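Local coordinates for protein type C neurotoxin (Clostridium botulinum, PDB 3PME) that probably binds gangliosides and phospholipid at nerve-cell membranes, as the receptor-binding domain of a botulinum C/D mosaic neurotoxin, at residues D126-E129 / S130-H133; I223-Y226 / W227-L231; V259-D263 / I264-Y268; G319-S322 / K323-Y327. All blocks are in the same frame, centred on the assembly; numbering follows the deposited sequence.

Contact 1. Residues D126-E129 / S130-H133; sequences DYSE and SLSH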
loop_
_atom_site.group_PDB
_atom_site.type_symbol
_atom_site.label_atom_id
_atom_site.label_comp_id
_atom_site.label_asym_id
_atom_site.label_seq_id
_atom_site.Cartn_x
_atom_site.Cartn_y
_atom_site.Cartn_z
ATOM N N ASP A 126 2.429 11.652 12.120
ATOM C CA ASP A 126 2.273 10.373 12.806
ATOM C C ASP A 126 1.623 9.362 11.865
ATOM O O ASP A 126 0.399 9.301 11.745
ATOM C CB ASP A 126 1.407 10.578 14.051
ATOM C CG ASP A 126 1.205 9.307 14.857
ATOM O OD1 ASP A 126 1.637 8.226 14.417
ATOM O OD2 ASP A 126 0.596 9.395 15.950
ATOM N N TYR A 127 2.445 8.560 11.197
ATOM C CA TYR A 127 1.906 7.608 10.242
ATOM C C TYR A 127 1.509 6.315 10.948
ATOM O O TYR A 127 0.740 5.545 10.397
ATOM C CB TYR A 127 2.902 7.331 9.099
ATOM C CG TYR A 127 4.104 6.558 9.557
ATOM C CD1 TYR A 127 4.081 5.169 9.595
ATOM C CD2 TYR A 127 5.259 7.203 9.962
ATOM C CE1 TYR A 127 5.182 4.445 10.033
ATOM C CE2 TYR A 127 6.360 6.491 10.415
ATOM C CZ TYR A 127 6.313 5.110 10.443
ATOM O OH TYR A 127 7.404 4.424 10.887
ATOM N N SER A 128 2.000 6.109 12.171
ATOM C CA SER A 128 1.775 4.839 12.883
ATOM C C SER A 128 0.404 4.751 13.546
ATOM O O SER A 128 -0.262 3.718 13.478
ATOM C CB SER A 128 2.849 4.638 13.951
ATOM O OG SER A 128 2.628 3.436 14.683
ATOM N N GLU A 129 -0.005 5.829 14.204
ATOM C CA GLU A 129 -1.216 5.811 15.024
ATOM C C GLU A 129 -1.215 4.628 15.999
ATOM O O GLU A 129 -2.189 3.874 16.077
ATOM C CB GLU A 129 -2.457 5.766 14.137
ATOM C CG GLU A 129 -2.600 6.972 13.227
ATOM C CD GLU A 129 -3.739 6.822 12.242
ATOM O OE1 GLU A 129 -4.692 6.062 12.536
ATOM O OE2 GLU A 129 -3.679 7.459 11.171
ATOM N N SER A 130 -0.114 4.474 16.731
ATOM C CA SER A 130 0.052 3.384 17.697
ATOM C C SER A 130 -0.080 2.006 17.059
ATOM O O SER A 130 -0.715 1.109 17.620
ATOM C CB SER A 130 -0.937 3.528 18.859
ATOM O OG SER A 130 -0.692 4.719 19.585
ATOM N N LEU A 131 0.531 1.842 15.887
ATOM C CA LEU A 131 0.516 0.571 15.162
ATOM C C LEU A 131 -0.899 0.100 14.841
ATOM O O LEU A 131 -1.139 -1.098 14.671
ATOM C CB LEU A 131 1.261 -0.517 15.944
ATOM C CG LEU A 131 2.746 -0.299 16.239
ATOM C CD1 LEU A 131 3.305 -1.465 17.050
ATOM C CD2 LEU A 131 3.540 -0.112 14.954
ATOM N N SER A 132 -1.829 1.044 14.757
ATOM C CA SER A 132 -3.209 0.736 14.404
ATOM C C SER A 132 -3.316 0.194 12.984
ATOM O O SER A 132 -2.569 0.595 12.089
ATOM C CB SER A 132 -4.084 1.980 14.536
ATOM O OG SER A 132 -5.407 1.705 14.113
ATOM N N HIS A 133 -4.258 -0.716 12.769
ATOM C CA HIS A 133 -4.478 -1.242 11.431
ATOM C C HIS A 133 -5.159 -0.190 10.553
ATOM O O HIS A 133 -5.308 -0.366 9.342
ATOM C CB HIS A 133 -5.265 -2.552 11.501
ATOM C CG HIS A 133 -4.611 -3.594 12.362
ATOM N ND1 HIS A 133 -5.323 -4.568 13.030
ATOM C CD2 HIS A 133 -3.309 -3.800 12.676
ATOM C CE1 HIS A 133 -4.487 -5.335 13.709
ATOM N NE2 HIS A 133 -3.259 -4.890 13.511
HETATM O O HOH W 1 1.711 6.427 17.127
HETATM O O HOH W 2 -0.335 1.730 11.637
#

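Contact 2. Residues I223-Y226 / W227-L231; sequences IKDY and WGNPL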
loop_
_atom_site.group_PDB
_atom_site.type_symbol
_atom_site.label_atom_id
_atom_site.label_comp_id
_atom_site.label_asym_id
_atom_site.label_seq_id
_atom_site.Cartn_x
_atom_site.Cartn_y
_atom_site.Cartn_z
ATOM N N ILE A 223 -4.307 -3.910 -8.997
ATOM C CA ILE A 223 -4.952 -4.127 -7.711
ATOM C C ILE A 223 -3.851 -4.231 -6.669
ATOM O O ILE A 223 -2.769 -4.729 -6.965
ATOM C CB ILE A 223 -5.783 -5.428 -7.694
ATOM C CG1 ILE A 223 -6.742 -5.475 -8.886
ATOM C CG2 ILE A 223 -6.535 -5.554 -6.379
ATOM C CD1 ILE A 223 -7.837 -4.420 -8.865
ATOM N N LYS A 224 -4.111 -3.755 -5.453
ATOM C CA LYS A 224 -3.080 -3.780 -4.417
ATOM C C LYS A 224 -3.376 -4.757 -3.290
ATOM O O LYS A 224 -4.533 -5.055 -2.993
ATOM C CB LYS A 224 -2.915 -2.387 -3.802
ATOM C CG LYS A 224 -2.696 -1.290 -4.823
ATOM C CD LYS A 224 -1.511 -1.578 -5.729
ATOM C CE LYS A 224 -1.129 -0.308 -6.506
ATOM N NZ LYS A 224 -2.298 0.233 -7.277
ATOM N N ASP A 225 -2.321 -5.261 -2.662
ATOM C CA ASP A 225 -2.497 -5.986 -1.405
ATOM C C ASP A 225 -2.645 -4.996 -0.244
ATOM O O ASP A 225 -2.646 -3.766 -0.443
ATOM C CB ASP A 225 -1.398 -7.055 -1.173
ATOM C CG ASP A 225 -0.021 -6.467 -0.850
ATOM O OD1 ASP A 225 0.101 -5.263 -0.524
ATOM O OD2 ASP A 225 0.966 -7.232 -0.904
ATOM N N TYR A 226 -2.779 -5.531 0.961
ATOM C CA TYR A 226 -3.037 -4.761 2.170
ATOM C C TYR A 226 -1.985 -3.683 2.395
ATOM O O TYR A 226 -2.290 -2.604 2.917
ATOM C CB TYR A 226 -3.052 -5.740 3.346
ATOM C CG TYR A 226 -3.320 -5.136 4.697
ATOM C CD1 TYR A 226 -4.614 -4.825 5.095
ATOM C CD2 TYR A 226 -2.279 -4.892 5.584
ATOM C CE1 TYR A 226 -4.866 -4.266 6.337
ATOM C CE2 TYR A 226 -2.523 -4.361 6.830
ATOM C CZ TYR A 226 -3.814 -4.040 7.198
ATOM O OH TYR A 226 -4.053 -3.483 8.433
ATOM N N TRP A 227 -0.753 -3.971 2.002
ATOM C CA TRP A 227 0.378 -3.071 2.245
ATOM C C TRP A 227 0.560 -2.043 1.134
ATOM O O TRP A 227 1.439 -1.185 1.225
ATOM C CB TRP A 227 1.670 -3.895 2.317
ATOM C CG TRP A 227 1.520 -5.111 3.170
ATOM C CD1 TRP A 227 1.469 -6.413 2.747
ATOM C CD2 TRP A 227 1.369 -5.142 4.589
ATOM N NE1 TRP A 227 1.303 -7.249 3.823
ATOM C CE2 TRP A 227 1.243 -6.496 4.967
ATOM C CE3 TRP A 227 1.319 -4.153 5.580
ATOM C CZ2 TRP A 227 1.078 -6.882 6.296
ATOM C CZ3 TRP A 227 1.161 -4.538 6.902
ATOM C CH2 TRP A 227 1.039 -5.895 7.247
ATOM N N GLY A 228 -0.230 -2.145 0.072
ATOM C CA GLY A 228 -0.027 -1.307 -1.103
ATOM C C GLY A 228 0.912 -1.850 -2.178
ATOM O O GLY A 228 1.245 -1.150 -3.132
ATOM N N ASN A 229 1.345 -3.099 -2.025
ATOM C CA ASN A 229 2.133 -3.779 -3.053
ATOM C C ASN A 229 1.195 -4.255 -4.165
ATOM O O ASN A 229 0.001 -4.457 -3.929
ATOM C CB ASN A 229 2.802 -5.042 -2.494
ATOM C CG ASN A 229 3.613 -4.795 -1.240
ATOM O OD1 ASN A 229 4.373 -3.832 -1.147
ATOM N ND2 ASN A 229 3.476 -5.696 -0.266
ATOM N N PRO A 230 1.728 -4.491 -5.375
ATOM C CA PRO A 230 0.878 -5.111 -6.400
ATOM C C PRO A 230 0.365 -6.475 -5.954
ATOM O O PRO A 230 1.137 -7.285 -5.412
ATOM C CB PRO A 230 1.832 -5.268 -7.589
ATOM C CG PRO A 230 2.813 -4.113 -7.391
ATOM C CD PRO A 230 3.041 -4.101 -5.909
ATOM N N LEU A 231 -0.922 -6.707 -6.186
ATOM C CA LEU A 231 -1.543 -8.010 -5.945
ATOM C C LEU A 231 -1.101 -8.931 -7.070
ATOM O O LEU A 231 -0.983 -8.495 -8.218
ATOM C CB LEU A 231 -3.068 -7.853 -5.925
ATOM C CG LEU A 231 -3.836 -8.989 -5.246
ATOM C CD1 LEU A 231 -3.699 -8.880 -3.723
ATOM C CD2 LEU A 231 -5.291 -8.944 -5.659
HETATM O O HOH W 3 1.119 -8.895 -3.155
#

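Contact 3. Residues V259-D263 / I264-Y268; sequences VQYSD and ISKLY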
loop_
_atom_site.group_PDB
_atom_site.type_symbol
_atom_site.label_atom_id
_atom_site.label_comp_id
_atom_site.label_asym_id
_atom_site.label_seq_id
_atom_site.Cartn_x
_atom_site.Cartn_y
_atom_site.Cartn_z
ATOM N N VAL A 259 -14.759 -16.422 10.699
ATOM C CA VAL A 259 -14.541 -16.846 12.077
ATOM C C VAL A 259 -13.448 -15.999 12.737
ATOM O O VAL A 259 -12.418 -15.700 12.127
ATOM C CB VAL A 259 -14.086 -18.312 12.095
ATOM C CG1 VAL A 259 -13.717 -18.753 13.513
ATOM C CG2 VAL A 259 -15.166 -19.212 11.489
ATOM N N GLN A 260 -13.655 -15.609 13.991
ATOM C CA GLN A 260 -12.631 -14.818 14.661
ATOM C C GLN A 260 -11.401 -15.669 14.946
ATOM O O GLN A 260 -11.513 -16.761 15.499
ATOM C CB GLN A 260 -13.159 -14.216 15.959
ATOM C CG GLN A 260 -12.249 -13.130 16.522
ATOM C CD GLN A 260 -12.859 -12.422 17.705
ATOM O OE1 GLN A 260 -13.266 -13.056 18.679
ATOM N NE2 GLN A 260 -12.932 -11.100 17.629
ATOM N N TYR A 261 -10.228 -15.173 14.558
ATOM C CA TYR A 261 -8.988 -15.874 14.847
ATOM C C TYR A 261 -8.731 -15.853 16.347
ATOM O O TYR A 261 -9.088 -14.888 17.038
ATOM C CB TYR A 261 -7.822 -15.235 14.093
ATOM C CG TYR A 261 -6.520 -16.000 14.181
ATOM C CD1 TYR A 261 -6.423 -17.311 13.732
ATOM C CD2 TYR A 261 -5.381 -15.393 14.682
ATOM C CE1 TYR A 261 -5.222 -17.997 13.808
ATOM C CE2 TYR A 261 -4.187 -16.060 14.760
ATOM C CZ TYR A 261 -4.107 -17.360 14.326
ATOM O OH TYR A 261 -2.901 -18.011 14.410
ATOM N N SER A 262 -8.119 -16.916 16.850
ATOM C CA SER A 262 -7.919 -17.055 18.293
ATOM C C SER A 262 -7.038 -15.959 18.890
ATOM O O SER A 262 -7.230 -15.591 20.038
ATOM C CB SER A 262 -7.346 -18.429 18.629
ATOM O OG SER A 262 -6.072 -18.596 18.041
ATOM N N ASP A 263 -6.070 -15.453 18.127
ATOM C CA ASP A 263 -5.278 -14.316 18.584
ATOM C C ASP A 263 -5.755 -13.076 17.857
ATOM O O ASP A 263 -5.456 -12.873 16.675
ATOM C CB ASP A 263 -3.776 -14.540 18.369
ATOM C CG ASP A 263 -2.925 -13.391 18.914
ATOM O OD1 ASP A 263 -3.444 -12.262 19.058
ATOM O OD2 ASP A 263 -1.730 -13.620 19.195
ATOM N N ILE A 264 -6.494 -12.251 18.593
ATOM C CA ILE A 264 -7.149 -11.059 18.075
ATOM C C ILE A 264 -6.182 -9.975 17.593
ATOM O O ILE A 264 -6.588 -9.047 16.896
ATOM C CB ILE A 264 -8.088 -10.469 19.158
ATOM C CG1 ILE A 264 -9.498 -11.022 18.985
ATOM C CG2 ILE A 264 -8.082 -8.941 19.134
ATOM C CD1 ILE A 264 -9.603 -12.486 19.271
ATOM N N SER A 265 -4.910 -10.093 17.957
ATOM C CA SER A 265 -3.914 -9.075 17.612
ATOM C C SER A 265 -3.105 -9.403 16.356
ATOM O O SER A 265 -2.218 -8.639 15.967
ATOM C CB SER A 265 -2.949 -8.857 18.783
ATOM O OG SER A 265 -2.011 -9.916 18.890
ATOM N N LYS A 266 -3.398 -10.533 15.722
ATOM C CA LYS A 266 -2.588 -10.990 14.596
ATOM C C LYS A 266 -3.247 -10.773 13.241
ATOM O O LYS A 266 -4.457 -10.985 13.086
ATOM C CB LYS A 266 -2.232 -12.470 14.757
ATOM C CG LYS A 266 -1.217 -12.744 15.849
ATOM C CD LYS A 266 -1.169 -14.217 16.200
ATOM C CE LYS A 266 -0.754 -15.089 15.025
ATOM N NZ LYS A 266 -0.617 -16.511 15.460
ATOM N N LEU A 267 -2.447 -10.355 12.261
ATOM C CA LEU A 267 -2.923 -10.237 10.886
ATOM C C LEU A 267 -2.842 -11.542 10.112
ATOM O O LEU A 267 -3.638 -11.784 9.207
ATOM C CB LEU A 267 -2.109 -9.189 10.133
ATOM C CG LEU A 267 -2.218 -7.756 10.624
ATOM C CD1 LEU A 267 -1.325 -6.891 9.770
ATOM C CD2 LEU A 267 -3.668 -7.322 10.526
ATOM N N TYR A 268 -1.848 -12.370 10.414
ATOM C CA TYR A 268 -1.680 -13.603 9.671
ATOM C C TYR A 268 -2.428 -14.675 10.435
ATOM O O TYR A 268 -1.978 -15.119 11.497
ATOM C CB TYR A 268 -0.204 -13.971 9.513
ATOM C CG TYR A 268 0.654 -12.885 8.891
ATOM C CD1 TYR A 268 0.161 -12.066 7.880
ATOM C CD2 TYR A 268 1.969 -12.706 9.301
ATOM C CE1 TYR A 268 0.956 -11.082 7.311
ATOM C CE2 TYR A 268 2.772 -11.726 8.736
ATOM C CZ TYR A 268 2.260 -10.921 7.747
ATOM O OH TYR A 268 3.078 -9.953 7.191
HETATM O O HOH W 4 -6.798 -11.517 14.551
#

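Contact 4. Residues G319-S322 / K323-Y327; sequences GQCS and KNCVY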
loop_
_atom_site.group_PDB
_atom_site.type_symbol
_atom_site.label_atom_id
_atom_site.label_comp_id
_atom_site.label_asym_id
_atom_site.label_seq_id
_atom_site.Cartn_x
_atom_site.Cartn_y
_atom_site.Cartn_z
ATOM N N GLY A 319 -35.395 -21.002 -5.021
ATOM C CA GLY A 319 -34.604 -20.848 -6.229
ATOM C C GLY A 319 -35.157 -19.865 -7.250
ATOM O O GLY A 319 -34.663 -19.797 -8.376
ATOM N N GLN A 320 -36.171 -19.094 -6.864
ATOM C CA GLN A 320 -36.825 -18.185 -7.804
ATOM C C GLN A 320 -36.622 -16.696 -7.504
ATOM O O GLN A 320 -37.269 -15.845 -8.114
ATOM C CB GLN A 320 -38.322 -18.504 -7.903
ATOM C CG GLN A 320 -38.624 -19.951 -8.287
ATOM C CD GLN A 320 -38.113 -20.315 -9.672
ATOM O OE1 GLN A 320 -38.008 -19.461 -10.554
ATOM N NE2 GLN A 320 -37.801 -21.592 -9.871
ATOM N N CYS A 321 -35.725 -16.380 -6.576
ATOM C CA CYS A 321 -35.452 -14.986 -6.233
ATOM C C CYS A 321 -35.045 -14.175 -7.461
ATOM O O CYS A 321 -34.282 -14.651 -8.302
ATOM C CB CYS A 321 -34.361 -14.899 -5.163
ATOM S SG CYS A 321 -33.843 -13.212 -4.779
ATOM N N SER A 322 -35.546 -12.947 -7.552
ATOM C CA SER A 322 -35.254 -12.082 -8.692
ATOM C C SER A 322 -34.747 -10.691 -8.291
ATOM O O SER A 322 -34.143 -9.989 -9.106
ATOM C CB SER A 322 -36.493 -11.941 -9.579
ATOM O OG SER A 322 -37.538 -11.290 -8.876
ATOM N N LYS A 323 -35.000 -10.285 -7.048
ATOM C CA LYS A 323 -34.493 -9.006 -6.553
ATOM C C LYS A 323 -33.926 -9.130 -5.141
ATOM O O LYS A 323 -34.479 -9.840 -4.302
ATOM C CB LYS A 323 -35.584 -7.932 -6.581
ATOM C CG LYS A 323 -35.110 -6.560 -6.095
ATOM C CD LYS A 323 -36.277 -5.593 -5.916
ATOM C CE LYS A 323 -35.816 -4.247 -5.380
ATOM N NZ LYS A 323 -36.970 -3.412 -4.933
ATOM N N ASN A 324 -32.826 -8.428 -4.885
ATOM C CA ASN A 324 -32.176 -8.444 -3.579
ATOM C C ASN A 324 -31.798 -9.853 -3.156
ATOM O O ASN A 324 -31.997 -10.254 -2.004
ATOM C CB ASN A 324 -33.060 -7.780 -2.526
ATOM C CG ASN A 324 -33.264 -6.309 -2.797
ATOM O OD1 ASN A 324 -32.409 -5.660 -3.396
ATOM N ND2 ASN A 324 -34.401 -5.773 -2.366
ATOM N N CYS A 325 -31.240 -10.602 -4.101
ATOM C CA CYS A 325 -30.884 -11.994 -3.868
ATOM C C CYS A 325 -29.541 -12.092 -3.165
ATOM O O CYS A 325 -28.619 -11.352 -3.486
ATOM C CB CYS A 325 -30.843 -12.746 -5.194
ATOM S SG CYS A 325 -32.391 -12.566 -6.118
ATOM N N VAL A 326 -29.446 -12.997 -2.199
ATOM C CA VAL A 326 -28.236 -13.144 -1.398
ATOM C C VAL A 326 -27.781 -14.591 -1.487
ATOM O O VAL A 326 -28.516 -15.488 -1.091
ATOM C CB VAL A 326 -28.489 -12.805 0.079
ATOM C CG1 VAL A 326 -27.223 -13.024 0.902
ATOM C CG2 VAL A 326 -28.982 -11.361 0.227
ATOM N N TYR A 327 -26.570 -14.805 -2.006
ATOM C CA TYR A 327 -26.033 -16.148 -2.215
ATOM C C TYR A 327 -24.801 -16.384 -1.348
ATOM O O TYR A 327 -23.890 -15.564 -1.288
ATOM C CB TYR A 327 -25.655 -16.362 -3.684
ATOM C CG TYR A 327 -26.755 -16.080 -4.666
ATOM C CD1 TYR A 327 -27.710 -17.047 -4.966
ATOM C CD2 TYR A 327 -26.825 -14.854 -5.310
ATOM C CE1 TYR A 327 -28.725 -16.779 -5.873
ATOM C CE2 TYR A 327 -27.822 -14.585 -6.227
ATOM C CZ TYR A 327 -28.767 -15.547 -6.499
ATOM O OH TYR A 327 -29.761 -15.268 -7.408
HETATM O O HOH W 5 -31.815 -16.816 -7.743
#

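Contact 1. Residues D126-E129 / S130-H133
Ser-128 and Leu-131 meet through a side-chain to backbone hydrogen bond: the amide N of Leu-131 donates to OG of Ser-128 over 2.9 Å. OG stands opposite the backbone N of its own residue (chi1 178°), and this swings it over the turn that follows, where CD2 of Leu-131 also packs against it.

Among backbone bonds, a type I' turn runs from Glu-129 to Ser-132, closed by Ser-132 N donating to Glu-129 O at 3.1 Å. A weak second bond links the same N to Ser-128 O at 3.4 Å. The run of positive phi angles through Glu-129, Ser-130 and Leu-131 curls the chain this tightly.

Ahead of the turn, OD1 of Asp-126 takes the amide of Glu-129 at 2.9 Å, an Asx motif in which the donor lies above the carboxylate plane. Water 2 joins Ser-128 O, at 2.7 Å, to Ser-132 O, while water 1 accepts from the amide N of Ser-130.

The loop leaves strand 120-126 and leads toward strand 141-148. Ser-128 and Leu-131 both rest on Thr-82 of helix 79-82, Tyr-127 packs on Ile-109 of strand 108-114, and Glu-129 and Ser-132 share Thr-134 as a polar partner.

Contact 2. Residues I223-Y226 / W227-L231
With chi1 at 71°, Asp-225 tucks CG between its own backbone N and carbonyl carbon, which turns the carboxylate into the loop opposite Asn-229; Tyr-226 instead sets CG opposite its backbone N (chi1 -179°), carrying the ring out to meet Trp-227. The motif is a type I beta turn, Asp-225 to Gly-228, whose first residue also forms an Asx turn through OD1 and Trp-227 N; it lies in the C-terminal, trefoil-like receptor-binding part. Gly-228 N closes it on Asp-225 O, and a single bridge between Lys-224 and Pro-230 pulls the two arms together behind it. Asp-225 N donates to Asn-229 O at 2.8 Å, and Leu-231 N to Ile-223 O.

OD1 of Asp-225 is gripped by two amides that arrive from opposite faces of the carboxylate: Asn-229 N at 2.9 Å and Trp-227 N at 3.0 Å. The other oxygen, OD2, uses its syn lone pair for ND2 of Asn-229 at 3.0 Å, and also receives water 3 and the hydroxyl of Ser-407. So many donors around a buried carboxylate would probably favour its charged form. Asn-229 is anchored further by Trp-140 and Asp-409, so that the turn joins both receptor-binding parts.

On the apolar side, CG2 of Ile-223 lies alongside CD2 of Leu-231, the pair pointing the same way and packing on Ile-345 of strand 343-347. At the turn's far end the rings of Tyr-226 and Trp-227 form a T-shaped stack, planes at 89°, with CD2 of Tyr-226 poised 3.5 Å above the indole plane.

Contact 3. Residues V259-D263 / I264-Y268
Lys-266 reaches back across the turn to Tyr-261, its NZ donating to the phenol OH at 2.9 Å. The lysine chain bends at chi3 (61°), and this kink brings CE to the edge of the tyrosine ring, 3.6 Å from CE2. Tyr-261 OH is also bonded to His-416, a residue of the C-terminal tag, while the ring meets that of His-417, likewise from the tag.

Asp-263 holds CG opposite its backbone N (chi1 -177°), extending the carboxylate over the residues ahead. OD1 takes two donors from Ser-265, the amide N and the hydroxyl OG, each at 2.8 Å. Both approach from one face of the carboxylate, N on the anti side and OG on the syn side, and together they restrict rotation of the group. The aliphatic part of Lys-266 runs across Asp-263 at about a right angle, with CD 3.1 Å from OD2. NZ remains 4.9 Å from that oxygen, so the opposite charges are not in contact and any attraction between them is probably weak.

Farther out, CD1 of Ile-264 lies against CD of Gln-260, whose amide nitrogen NE2 is held by Asp-246.

Lys-266 N donates to Asp-263 O at 3.3 Å. The whole is a type I beta turn whose first residue, Asp-263, also makes an Asx turn through OD1 and Ser-265 N, where the chain leaves the two-stranded hairpin 247-252/255-260 for strand 273-277.

Contact 4. Residues G319-S322 / K323-Y327
Cys-321 and Cys-325 bring their CA atoms to 6.0 Å where the chain doubles back at the start of strand 326-332. Cys-321 is in an extended conformation, and so is Lys-323; between them Ser-322 bends the chain, and Asn-324 then takes positive phi, so that the path closes on itself within five residues. Beyond it, Val-326 and Tyr-327 run straight as strand.

The CB of each cysteine points toward the other segment. SG of Cys-321 lies opposite its backbone N (chi1 175°), whereas SG of Cys-325 sits opposite its carbonyl carbon. The sulfurs join at 2.1 Å with a chi3 of -101°, a left-handed disulfide whose torsion is near the relaxed right angle. SG of Cys-321 also lies 3.5 Å from Lys-323 O, the carbonyl of the enclosed loop, and SG of Cys-325 lies 3.5 Å from Ser-322 N. Water 5 touches the edge of the Tyr-327 ring in its plane, 2.6 Å from OH, and gives a weak bond to Cys-321 O; Arg-308 makes a cation-pi contact with the same ring.

The backbone of Cys-325 pairs with Thr-390, and Val-326 packs on strand 383-389, so the disulfide-closed loop is tied to the sheet through Cys-325 and Val-326. Across the two segments the covalent link carries the closure, and an exposed loop made largely of polar residues is thereby tethered to the start of strand 326-332, which lies between strands 302-308 and 383-389.

In the fold
Contact 2 is the buried one, with all its touching residues enclosed; contacts 1 and 4 lie at the surface and contact 3 is intermediate. The first three adjoin one another: His-133 CB of contact 1 packs on Tyr-226 OH of contact 2, and Leu-267 of contact 3 touches both His-133 and Trp-227. Contact 1 belongs to the N-terminal receptor-binding part and the others to the C-terminal one, so this cluster spans the junction. Contact 4 stands apart, its centre about 33 Å from those of contacts 2 and 3. Aspartate carboxylates accept backbone amides in contacts 1, 2 and 3, at the start of the turns in 2 and 3 and just ahead of it in 1; a disulfide serves the remote loop.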